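Local coordinates for adenylation domain (Streptomyces sp., PDB 5N9X), which is an adenylation domain of the ANL superfamily of AMP-binding enzymes, with ATP and threonine bound in the model, at residues R339-E351 and E360-S372. Residues are numbered along the deposited sequence; the frame is centred on the assembly and turned at random.
Sequences RPLPGFTHRIVTE and EPGELWLAGPQVS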
# COMPACT_ATOMS: atom_id res chain seq x y z
N ARG A 339 14.59 -3.94 10.41
CA ARG A 339 15.63 -4.32 9.43
C ARG A 339 15.08 -4.63 8.04
O ARG A 339 13.97 -5.12 7.93
CB ARG A 339 16.41 -5.53 9.92
CG ARG A 339 17.92 -5.39 9.79
CD ARG A 339 18.66 -6.32 10.73
NE ARG A 339 19.16 -5.58 11.89
CZ ARG A 339 18.74 -5.78 13.14
NH1 ARG A 339 17.83 -6.71 13.38
NH2 ARG A 339 19.24 -5.06 14.14
N PRO A 340 15.86 -4.36 7.00
CA PRO A 340 15.49 -4.78 5.64
C PRO A 340 15.14 -6.27 5.56
O PRO A 340 15.75 -7.06 6.27
CB PRO A 340 16.75 -4.48 4.84
CG PRO A 340 17.30 -3.24 5.52
CD PRO A 340 17.04 -3.47 6.99
N LEU A 341 14.16 -6.65 4.74
CA LEU A 341 13.91 -8.08 4.50
C LEU A 341 15.15 -8.78 3.98
O LEU A 341 15.96 -8.16 3.29
CB LEU A 341 12.74 -8.28 3.53
CG LEU A 341 11.46 -7.60 4.01
CD1 LEU A 341 10.34 -7.56 2.96
CD2 LEU A 341 10.98 -8.28 5.31
N PRO A 342 15.32 -10.07 4.35
CA PRO A 342 16.46 -10.90 3.94
C PRO A 342 16.97 -10.66 2.52
O PRO A 342 18.18 -10.61 2.32
CB PRO A 342 15.92 -12.33 4.10
CG PRO A 342 15.06 -12.21 5.32
CD PRO A 342 14.49 -10.78 5.34
N GLY A 343 16.11 -10.49 1.53
CA GLY A 343 16.67 -10.28 0.19
C GLY A 343 17.51 -9.02 -0.03
O GLY A 343 18.35 -8.96 -0.94
N PHE A 344 17.28 -8.00 0.79
CA PHE A 344 17.83 -6.66 0.58
C PHE A 344 19.23 -6.40 1.09
O PHE A 344 19.59 -6.82 2.20
CB PHE A 344 16.93 -5.62 1.24
CG PHE A 344 15.59 -5.53 0.62
CD1 PHE A 344 15.41 -4.73 -0.51
CD2 PHE A 344 14.50 -6.21 1.16
CE1 PHE A 344 14.17 -4.63 -1.10
CE2 PHE A 344 13.25 -6.11 0.56
CZ PHE A 344 13.08 -5.32 -0.56
N THR A 345 19.98 -5.64 0.31
CA THR A 345 21.07 -4.87 0.89
C THR A 345 20.68 -3.40 0.80
O THR A 345 19.84 -3.03 -0.02
CB THR A 345 22.43 -5.14 0.21
OG1 THR A 345 22.42 -4.59 -1.11
CG2 THR A 345 22.69 -6.60 0.13
N HIS A 346 21.26 -2.56 1.64
CA HIS A 346 20.86 -1.17 1.73
C HIS A 346 21.99 -0.23 2.10
O HIS A 346 23.06 -0.66 2.51
CB HIS A 346 19.73 -1.03 2.76
CG HIS A 346 20.20 -1.13 4.18
ND1 HIS A 346 20.63 -2.32 4.73
CD2 HIS A 346 20.28 -0.21 5.17
CE1 HIS A 346 20.97 -2.12 5.99
NE2 HIS A 346 20.77 -0.85 6.28
N ARG A 347 21.73 1.07 1.93
CA ARG A 347 22.64 2.14 2.29
C ARG A 347 21.79 3.22 2.97
O ARG A 347 20.60 3.34 2.70
CB ARG A 347 23.35 2.71 1.04
CG ARG A 347 24.53 1.90 0.50
CD ARG A 347 25.29 2.65 -0.62
NE ARG A 347 26.18 3.71 -0.11
CZ ARG A 347 26.35 4.92 -0.67
NH1 ARG A 347 25.71 5.25 -1.78
NH2 ARG A 347 27.16 5.79 -0.10
N ILE A 348 22.40 3.97 3.88
CA ILE A 348 21.78 5.16 4.42
C ILE A 348 22.69 6.30 4.00
O ILE A 348 23.83 6.35 4.44
CB ILE A 348 21.64 5.10 5.95
CG1 ILE A 348 21.04 3.75 6.36
CG2 ILE A 348 20.80 6.24 6.46
CD1 ILE A 348 20.98 3.49 7.87
N VAL A 349 22.20 7.17 3.12
CA VAL A 349 23.08 8.04 2.34
C VAL A 349 22.92 9.54 2.62
O VAL A 349 21.81 10.08 2.65
CB VAL A 349 22.88 7.78 0.83
CG1 VAL A 349 24.11 8.17 0.05
CG2 VAL A 349 22.61 6.30 0.58
N THR A 350 24.04 10.21 2.81
CA THR A 350 24.05 11.65 3.05
C THR A 350 23.87 12.45 1.76
O THR A 350 24.03 11.93 0.66
CB THR A 350 25.36 12.09 3.73
OG1 THR A 350 26.43 12.09 2.78
CG2 THR A 350 25.68 11.16 4.89
N GLU A 351 23.54 13.73 1.91
CA GLU A 351 23.32 14.64 0.78
C GLU A 351 24.52 14.62 -0.16
O GLU A 351 24.42 14.89 -1.36
CB GLU A 351 23.07 16.04 1.32
CG GLU A 351 22.13 16.87 0.48
CD GLU A 351 21.51 18.00 1.29
OE1 GLU A 351 21.12 17.73 2.46
OE2 GLU A 351 21.39 19.13 0.77
N GLU A 360 22.65 8.92 12.70
CA GLU A 360 22.57 9.99 11.73
C GLU A 360 21.53 9.69 10.65
O GLU A 360 21.52 8.60 10.08
CB GLU A 360 23.94 10.23 11.10
CG GLU A 360 24.06 11.54 10.37
CD GLU A 360 25.04 11.48 9.22
OE1 GLU A 360 26.01 10.69 9.27
OE2 GLU A 360 24.83 12.24 8.25
N PRO A 361 20.64 10.65 10.38
CA PRO A 361 19.61 10.55 9.35
C PRO A 361 20.20 10.60 7.94
O PRO A 361 21.14 11.36 7.73
CB PRO A 361 18.71 11.78 9.59
CG PRO A 361 19.02 12.21 11.00
CD PRO A 361 20.47 11.86 11.21
N GLY A 362 19.67 9.82 7.01
CA GLY A 362 20.08 9.92 5.62
C GLY A 362 19.05 9.27 4.73
O GLY A 362 18.07 8.73 5.24
N GLU A 363 19.25 9.33 3.42
CA GLU A 363 18.34 8.67 2.48
C GLU A 363 18.55 7.15 2.38
O GLU A 363 19.67 6.67 2.13
CB GLU A 363 18.46 9.29 1.08
CG GLU A 363 17.48 8.66 0.08
CD GLU A 363 17.52 9.27 -1.32
OE1 GLU A 363 18.51 9.95 -1.67
OE2 GLU A 363 16.55 9.05 -2.08
N LEU A 364 17.46 6.40 2.54
CA LEU A 364 17.56 4.95 2.41
C LEU A 364 17.58 4.55 0.94
O LEU A 364 16.75 5.01 0.15
CB LEU A 364 16.41 4.25 3.13
CG LEU A 364 16.23 2.75 2.90
CD1 LEU A 364 17.16 1.96 3.79
CD2 LEU A 364 14.81 2.38 3.20
N TRP A 365 18.57 3.72 0.61
CA TRP A 365 18.73 3.09 -0.70
C TRP A 365 18.53 1.59 -0.52
O TRP A 365 18.90 1.05 0.54
CB TRP A 365 20.12 3.38 -1.30
CG TRP A 365 20.32 4.80 -1.78
CD1 TRP A 365 19.54 5.88 -1.49
CD2 TRP A 365 21.38 5.29 -2.63
NE1 TRP A 365 20.05 7.01 -2.10
CE2 TRP A 365 21.18 6.68 -2.80
CE3 TRP A 365 22.49 4.69 -3.26
CZ2 TRP A 365 22.04 7.48 -3.58
CZ3 TRP A 365 23.34 5.48 -4.03
CH2 TRP A 365 23.10 6.86 -4.18
N LEU A 366 17.94 0.92 -1.52
CA LEU A 366 17.63 -0.52 -1.42
C LEU A 366 18.01 -1.31 -2.70
O LEU A 366 17.67 -0.92 -3.82
CB LEU A 366 16.14 -0.75 -1.11
CG LEU A 366 15.51 -0.19 0.18
CD1 LEU A 366 13.99 -0.32 0.15
CD2 LEU A 366 16.08 -0.88 1.43
N ALA A 367 18.71 -2.43 -2.51
CA ALA A 367 19.05 -3.32 -3.61
C ALA A 367 18.58 -4.73 -3.30
O ALA A 367 18.51 -5.12 -2.13
CB ALA A 367 20.53 -3.30 -3.85
N GLY A 368 18.31 -5.51 -4.34
CA GLY A 368 17.91 -6.90 -4.17
C GLY A 368 16.86 -7.38 -5.17
O GLY A 368 16.42 -6.62 -6.03
N PRO A 369 16.44 -8.65 -5.04
CA PRO A 369 15.50 -9.26 -6.00
C PRO A 369 14.06 -8.74 -5.94
O PRO A 369 13.29 -9.06 -6.84
CB PRO A 369 15.57 -10.75 -5.63
CG PRO A 369 15.90 -10.74 -4.15
CD PRO A 369 16.83 -9.58 -3.97
N GLN A 370 13.69 -7.97 -4.91
CA GLN A 370 12.36 -7.36 -4.87
C GLN A 370 12.30 -5.99 -5.55
O GLN A 370 11.22 -5.45 -5.78
CB GLN A 370 11.87 -7.20 -3.43
CG GLN A 370 11.37 -8.46 -2.75
CD GLN A 370 11.06 -8.21 -1.27
OE1 GLN A 370 11.58 -8.91 -0.38
NE2 GLN A 370 10.19 -7.21 -1.00
N VAL A 371 13.46 -5.42 -5.84
CA VAL A 371 13.47 -4.12 -6.49
C VAL A 371 13.00 -4.21 -7.97
O VAL A 371 13.58 -4.94 -8.78
CB VAL A 371 14.88 -3.46 -6.43
CG1 VAL A 371 14.84 -2.08 -7.08
CG2 VAL A 371 15.37 -3.35 -4.97
N SER A 372 11.95 -3.46 -8.29
CA SER A 372 11.44 -3.33 -9.67
C SER A 372 12.45 -2.89 -10.72
O SER A 372 13.51 -2.38 -10.40
CB SER A 372 10.27 -2.34 -9.69
OG SER A 372 10.74 -1.00 -9.72
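V349 lies over the indole of W365 in an antiparallel beta hairpin of the AMP-binding fold, formed by strands 345-349 and 362-367. Its CG2 stands 3.5 Å from the centroid of the five-membered ring of W365, only 5° off the ring normal, a CH-pi contact. The valine is turned with CG1 anti to its backbone N, which leaves CG2 for the indole. R347 runs beside the same tryptophan, pointing the same way, and its guanidinium stands nearly perpendicular to the indole (86°), with W365 CZ3 at the guanidinium edge, 3.3 Å from R347 NH1. A salt bridge from R347 NE to D355 and a hydrogen bond from NH2 to G353 O, both in the hairpin loop, fix the rotation of that group. Strand 400-410 continues the sheet beyond strand 362-367, and its H403 stacks on W365.

The other face carries H346, I348, L364 and L366, with L364 CD1 4.0 Å from H346 CD2. Three hydrogen-bonded pairs, T345-A367, R347-W365 and V349-E363, zip the strands together; the bond from W365 N to R347 O is close to linear.

Towards the end nearer the threonine pocket, F344 meets Q370 at about a right angle, their ring and amide planes 68° apart. Q370 extends beyond CG past the phenyl ring, and its NE2 donates to the carbonyls of T316 and H319, so the amide is held from outside the hairpin while Q370 OE1 sits 3.4 Å from F344 CE2.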